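Local coordinates for histidine triad (HIT) protein (Marinobacter aquaeolei, PDB 3OHE) that belongs to the histidine triad family, binds calcium in the crystal and probably acts as a hydrolase, at residues M78-L83 with L92-R97; I36-V41 with V87-L92. All coordinates share one frame; numbering follows the deposited sequence.

Contact 1 of 2, residues M78-L83 with L92-R97; sequences MNVAAL and LHHIVR
CG of R97 stands beside its backbone N (chi1 -56°), and its chain bends at chi2 and chi3, carrying the guanidinium across N79. N79 also has CG beside its backbone N (chi1 -70°), swinging its amide toward R97. The two lie on an antiparallel beta hairpin, strands 77-82 and 92-97 of the HIT fold. R97 NH1 donates to N79 OD1 at 2.9 Å. The amide meets the edge of the guanidinium, with planes nearly perpendicular. R97 NE salt-bridges D101, and NH1 also donates to G106 O. N79 ND2 donates to M78 O and reaches N85 of the second subunit. With an alanine here, R97 NH1 would probably keep G106 O but lose its partner on this strand, and N85 of the second subunit would lose its amide mate.

N79 with I95 and A81 with H93 are hydrogen-bonded pairs on one face. V80 to A82 pair antiparallel with a strand of the second subunit, extending the sheet across the interface. On the opposite face, V80 CG2 lies 4.0 Å from H94 CD2, and H94 NE2 bonds to S62 of helix 52-72. A81 O takes H93 N at 2.8 Å and lies at the H93 ring edge, 3.4 Å from CD2.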
loop_
_atom_site.group_PDB
_atom_site.type_symbol
_atom_site.label_atom_id
_atom_site.label_comp_id
_atom_site.label_asym_id
_atom_site.label_seq_id
_atom_site.Cartn_x
_atom_site.Cartn_y
_atom_site.Cartn_z
HETATM N N MSE A 78 9.156 -3.818 -5.353
HETATM C CA MSE A 78 8.672 -2.689 -4.567
HETATM C C MSE A 78 7.667 -3.094 -3.540
HETATM O O MSE A 78 6.901 -4.038 -3.736
HETATM C CB MSE A 78 8.012 -1.624 -5.459
HETATM C CG MSE A 78 8.976 -0.933 -6.370
HETATM SE SE MSE A 78 10.408 0.055 -5.470
HETATM C CE MSE A 78 9.520 1.361 -4.426
ATOM N N ASN A 79 7.668 -2.360 -2.435
ATOM C CA ASN A 79 6.575 -2.445 -1.449
ATOM C C ASN A 79 6.004 -1.022 -1.291
ATOM O O ASN A 79 6.758 -0.081 -1.018
ATOM C CB ASN A 79 7.063 -2.948 -0.109
ATOM C CG ASN A 79 7.478 -4.423 -0.058
ATOM O OD1 ASN A 79 7.905 -4.843 1.035
ATOM N ND2 ASN A 79 7.347 -5.194 -1.129
ATOM N N VAL A 80 4.699 -0.877 -1.509
ATOM C CA VAL A 80 4.018 0.398 -1.442
ATOM C C VAL A 80 2.863 0.238 -0.472
ATOM O O VAL A 80 2.116 -0.746 -0.527
ATOM C CB VAL A 80 3.530 0.857 -2.833
ATOM C CG1 VAL A 80 2.821 2.232 -2.755
ATOM C CG2 VAL A 80 4.727 0.992 -3.803
ATOM N N ALA A 81 2.712 1.186 0.463
ATOM C CA ALA A 81 1.718 1.019 1.533
ATOM C C ALA A 81 1.269 2.331 2.122
ATOM O O ALA A 81 2.070 3.248 2.292
ATOM C CB ALA A 81 2.249 0.112 2.685
ATOM N N ALA A 82 -0.011 2.397 2.498
ATOM C CA ALA A 82 -0.574 3.493 3.294
ATOM C C ALA A 82 -1.120 2.781 4.552
ATOM O O ALA A 82 -2.079 2.014 4.462
ATOM C CB ALA A 82 -1.704 4.224 2.507
ATOM N N LEU A 83 -0.484 3.013 5.707
ATOM C CA LEU A 83 -0.776 2.334 6.958
ATOM C C LEU A 83 -1.334 3.404 7.941
ATOM O O LEU A 83 -2.557 3.533 8.072
ATOM C CB LEU A 83 0.479 1.610 7.442
ATOM C CG LEU A 83 1.069 0.622 6.459
ATOM C CD1 LEU A 83 2.367 0.042 6.993
ATOM C CD2 LEU A 83 0.070 -0.461 6.050
ATOM N N LEU A 92 2.425 7.864 2.006
ATOM C CA LEU A 92 2.519 6.662 1.196
ATOM C C LEU A 92 3.972 6.198 1.165
ATOM O O LEU A 92 4.847 6.912 0.661
ATOM C CB LEU A 92 1.946 6.981 -0.202
ATOM C CG LEU A 92 1.737 5.859 -1.196
ATOM C CD1 LEU A 92 0.714 4.842 -0.605
ATOM C CD2 LEU A 92 1.246 6.369 -2.569
ATOM N N HIS A 93 4.220 5.016 1.722
ATOM C CA HIS A 93 5.552 4.386 1.774
ATOM C C HIS A 93 5.913 3.740 0.462
ATOM O O HIS A 93 5.090 3.051 -0.120
ATOM C CB HIS A 93 5.565 3.282 2.839
ATOM C CG HIS A 93 5.269 3.744 4.221
ATOM N ND1 HIS A 93 6.216 4.359 4.999
ATOM C CD2 HIS A 93 4.155 3.614 4.968
ATOM C CE1 HIS A 93 5.675 4.619 6.173
ATOM N NE2 HIS A 93 4.428 4.182 6.180
ATOM N N HIS A 94 7.161 3.943 0.028
ATOM C CA HIS A 94 7.736 3.300 -1.159
ATOM C C HIS A 94 9.094 2.724 -0.759
ATOM O O HIS A 94 10.021 3.487 -0.483
ATOM C CB HIS A 94 7.918 4.305 -2.303
ATOM C CG HIS A 94 6.671 5.013 -2.700
ATOM N ND1 HIS A 94 6.110 6.016 -1.949
ATOM C CD2 HIS A 94 5.856 4.831 -3.753
ATOM C CE1 HIS A 94 4.994 6.413 -2.540
ATOM N NE2 HIS A 94 4.816 5.717 -3.641
ATOM N N ILE A 95 9.157 1.398 -0.679
ATOM C CA ILE A 95 10.346 0.726 -0.124
ATOM C C ILE A 95 10.897 -0.243 -1.170
ATOM O O ILE A 95 10.169 -1.111 -1.659
ATOM C CB ILE A 95 10.020 -0.022 1.165
ATOM C CG1 ILE A 95 9.253 0.886 2.154
ATOM C CG2 ILE A 95 11.319 -0.557 1.802
ATOM C CD1 ILE A 95 8.679 0.177 3.351
ATOM N N VAL A 96 12.147 -0.045 -1.564
ATOM C CA VAL A 96 12.830 -0.988 -2.453
ATOM C C VAL A 96 13.296 -2.192 -1.659
ATOM O O VAL A 96 13.950 -2.044 -0.631
ATOM C CB VAL A 96 14.028 -0.315 -3.174
ATOM C CG1 VAL A 96 14.744 -1.346 -4.059
ATOM C CG2 VAL A 96 13.593 0.872 -3.972
ATOM N N ARG A 97 12.932 -3.377 -2.145
ATOM C CA ARG A 97 13.314 -4.626 -1.490
ATOM C C ARG A 97 14.273 -5.436 -2.357
ATOM O O ARG A 97 14.240 -5.341 -3.600
ATOM C CB ARG A 97 12.067 -5.492 -1.208
ATOM C CG ARG A 97 11.005 -4.804 -0.401
ATOM C CD ARG A 97 11.475 -4.350 0.968
ATOM N NE ARG A 97 12.028 -5.459 1.748
ATOM C CZ ARG A 97 11.316 -6.281 2.498
ATOM N NH1 ARG A 97 10.020 -6.153 2.604
ATOM N NH2 ARG A 97 11.920 -7.270 3.146
#

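Contact 2 of 2, residues I36-V41 with V87-L92; sequences ILVPRV and VPQLHL
The H91 imidazole meets strand 34-39 at its edge: I36 CG2, in the conformer given, lies near the ring plane, 3.9 Å from H91 CD2. Q89 O occupies another part of that edge, in the ring plane, and accepts from H91 ND1 at 2.8 Å. This bond is nearly straight, at 173°, and points almost along the carbonyl axis. H91 CG sits between the backbone N and the carbonyl carbon (chi1 61°), which turns the ring back to Q89 O. The bond helps to fix the rotation of the imidazole. Its NE2 bonds to a glycerol, probably from the crystallisation liquor. The H93 ring meets the H91 ring with their planes about 70° apart.

V38 packs on residues 89-91, just before strand 92-97. Its CG2 touches H91 CB alongside, while CG1 lies 3.5 Å from L90 O. The Q89 side chain crosses V38 at about a right angle, its OE1 near V38 CG1 and taking a bond from H6 N. P39 and L90 also cross at about a right angle, with P39 CG 4.0 Å from L90 CD2. A water lies 2.9 Å from both P39 O and L90 O.

L37 and L92 close the contact as an antiparallel hydrogen-bonded pair. L37 N donates to L92 O, and L92 N donates to L37 O at 2.9 Å. No other subunit touches these two segments. The run from Q89 to H93 fits the alternating histidine triad signature, H-phi-H-phi-H (phi hydrophobic), with Q89 at the first histidine position, H91 at the middle one and H93 at the last. The glycerol on H91 is consistent with the ligand pocket that this motif lines in HIT proteins.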
loop_
_atom_site.group_PDB
_atom_site.type_symbol
_atom_site.label_atom_id
_atom_site.label_comp_id
_atom_site.label_asym_id
_atom_site.label_seq_id
_atom_site.Cartn_x
_atom_site.Cartn_y
_atom_site.Cartn_z
ATOM N N ILE A 36 8.809 8.470 1.264
ATOM C CA ILE A 36 7.437 8.689 1.650
ATOM C C ILE A 36 6.915 9.880 0.858
ATOM O O ILE A 36 7.584 10.908 0.776
ATOM C CB ILE A 36 7.364 8.927 3.167
ATOM C CG1 ILE A 36 7.934 7.703 3.917
ATOM C CG2 ILE A 36 5.931 9.210 3.607
ATOM C CD1 ILE A 36 7.991 7.874 5.398
ATOM N N LEU A 37 5.722 9.728 0.268
ATOM C CA LEU A 37 4.989 10.852 -0.325
ATOM C C LEU A 37 3.906 11.302 0.624
ATOM O O LEU A 37 3.087 10.479 1.055
ATOM C CB LEU A 37 4.346 10.460 -1.660
ATOM C CG LEU A 37 5.279 10.139 -2.808
ATOM C CD1 LEU A 37 4.451 9.746 -4.046
ATOM C CD2 LEU A 37 6.184 11.322 -3.105
ATOM N N VAL A 38 3.914 12.586 0.972
ATOM C CA VAL A 38 2.908 13.160 1.874
ATOM C C VAL A 38 2.134 14.231 1.091
ATOM O O VAL A 38 2.636 15.338 0.871
ATOM C CB VAL A 38 3.500 13.787 3.119
ATOM C CG1 VAL A 38 2.367 14.135 4.107
ATOM C CG2 VAL A 38 4.540 12.852 3.786
ATOM N N PRO A 39 0.880 13.928 0.671
ATOM C CA PRO A 39 0.111 14.939 -0.044
ATOM C C PRO A 39 -0.126 16.162 0.855
ATOM O O PRO A 39 -0.504 16.013 2.017
ATOM C CB PRO A 39 -1.221 14.227 -0.349
ATOM C CG PRO A 39 -0.917 12.818 -0.260
ATOM C CD PRO A 39 0.185 12.636 0.729
ATOM N N ARG A 40 0.115 17.345 0.294
ATOM C CA ARG A 40 0.013 18.595 1.064
ATOM C C ARG A 40 -1.446 19.069 1.093
ATOM O O ARG A 40 -1.796 20.119 0.561
ATOM C CB ARG A 40 0.907 19.673 0.479
ATOM C CG ARG A 40 2.398 19.396 0.637
ATOM C CD ARG A 40 3.219 20.616 0.214
ATOM N NE ARG A 40 3.056 20.804 -1.212
ATOM C CZ ARG A 40 3.791 20.152 -2.117
ATOM N NH1 ARG A 40 4.867 19.474 -1.741
ATOM N NH2 ARG A 40 3.525 20.221 -3.394
ATOM N N VAL A 41 -2.284 18.270 1.719
ATOM C CA VAL A 41 -3.729 18.515 1.821
ATOM C C VAL A 41 -4.072 18.279 3.288
ATOM O O VAL A 41 -3.806 17.206 3.817
ATOM C CB VAL A 41 -4.537 17.583 0.913
ATOM C CG1 VAL A 41 -6.042 17.863 1.064
ATOM C CG2 VAL A 41 -4.108 17.710 -0.556
ATOM N N VAL A 87 0.058 7.665 13.006
ATOM C CA VAL A 87 0.183 8.994 12.414
ATOM C C VAL A 87 -0.982 9.172 11.478
ATOM O O VAL A 87 -1.067 8.488 10.448
ATOM C CB VAL A 87 1.527 9.143 11.695
ATOM C CG1 VAL A 87 1.575 10.458 10.932
ATOM C CG2 VAL A 87 2.685 9.013 12.721
ATOM N N PRO A 88 -1.910 10.074 11.810
ATOM C CA PRO A 88 -3.170 10.124 11.039
ATOM C C PRO A 88 -3.046 10.825 9.683
ATOM O O PRO A 88 -3.886 10.629 8.835
ATOM C CB PRO A 88 -4.124 10.902 11.964
ATOM C CG PRO A 88 -3.201 11.823 12.762
ATOM C CD PRO A 88 -1.951 10.964 12.991
ATOM N N GLN A 89 -1.963 11.545 9.472
ATOM C CA GLN A 89 -1.722 12.254 8.233
ATOM C C GLN A 89 -1.334 11.275 7.134
ATOM O O GLN A 89 -0.307 10.623 7.221
ATOM C CB GLN A 89 -0.629 13.270 8.463
ATOM C CG GLN A 89 -0.272 14.123 7.234
ATOM C CD GLN A 89 0.592 15.296 7.619
ATOM O OE1 GLN A 89 1.819 15.194 7.685
ATOM N NE2 GLN A 89 -0.059 16.410 7.962
ATOM N N LEU A 90 -2.137 11.215 6.085
ATOM C CA LEU A 90 -1.911 10.300 4.971
ATOM C C LEU A 90 -0.469 10.440 4.448
ATOM O O LEU A 90 -0.029 11.533 4.086
ATOM C CB LEU A 90 -2.868 10.599 3.829
ATOM C CG LEU A 90 -2.645 9.841 2.502
ATOM C CD1 LEU A 90 -2.769 8.336 2.701
ATOM C CD2 LEU A 90 -3.589 10.370 1.446
ATOM N N HIS A 91 0.220 9.287 4.354
ATOM C CA HIS A 91 1.539 9.247 3.775
ATOM C C HIS A 91 1.723 7.878 3.135
ATOM O O HIS A 91 1.265 6.874 3.666
ATOM C CB HIS A 91 2.612 9.610 4.805
ATOM C CG HIS A 91 2.684 8.700 5.989
ATOM N ND1 HIS A 91 1.786 8.764 7.026
ATOM C CD2 HIS A 91 3.608 7.774 6.357
ATOM C CE1 HIS A 91 2.140 7.893 7.966
ATOM N NE2 HIS A 91 3.232 7.264 7.574
ATOM N N LEU A 92 2.425 7.864 2.006
ATOM C CA LEU A 92 2.519 6.662 1.196
ATOM C C LEU A 92 3.972 6.198 1.165
ATOM O O LEU A 92 4.847 6.912 0.661
ATOM C CB LEU A 92 1.946 6.981 -0.202
ATOM C CG LEU A 92 1.737 5.859 -1.196
ATOM C CD1 LEU A 92 0.714 4.842 -0.605
ATOM C CD2 LEU A 92 1.246 6.369 -2.569
HETATM O O HOH W 1 -1.524 13.992 3.858
#

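The centres of contact 1 and contact 2 lie about 13 Å apart, and both belong to the one antiparallel sheet of the HIT domain. Strand 92-97 sits between strands 34-39 and 77-82, and L92 takes part in both contacts. Along the chain the order is 36-41, 78-83, 87-92, 92-97, so the contacts interleave. In sequence, helix 52-72 comes between 36-41 and 78-83, and packs on the sheet face that carries L37, V80 and H94. The contacts touch directly: H94 CE1 lies 3.7 Å from L37 CD1. Contact 1 reaches the second subunit, whereas contact 2 stays within the chain. Strand 92-97 is thus paired on both sides, while the lead-in 87-91 packs on strand 34-39.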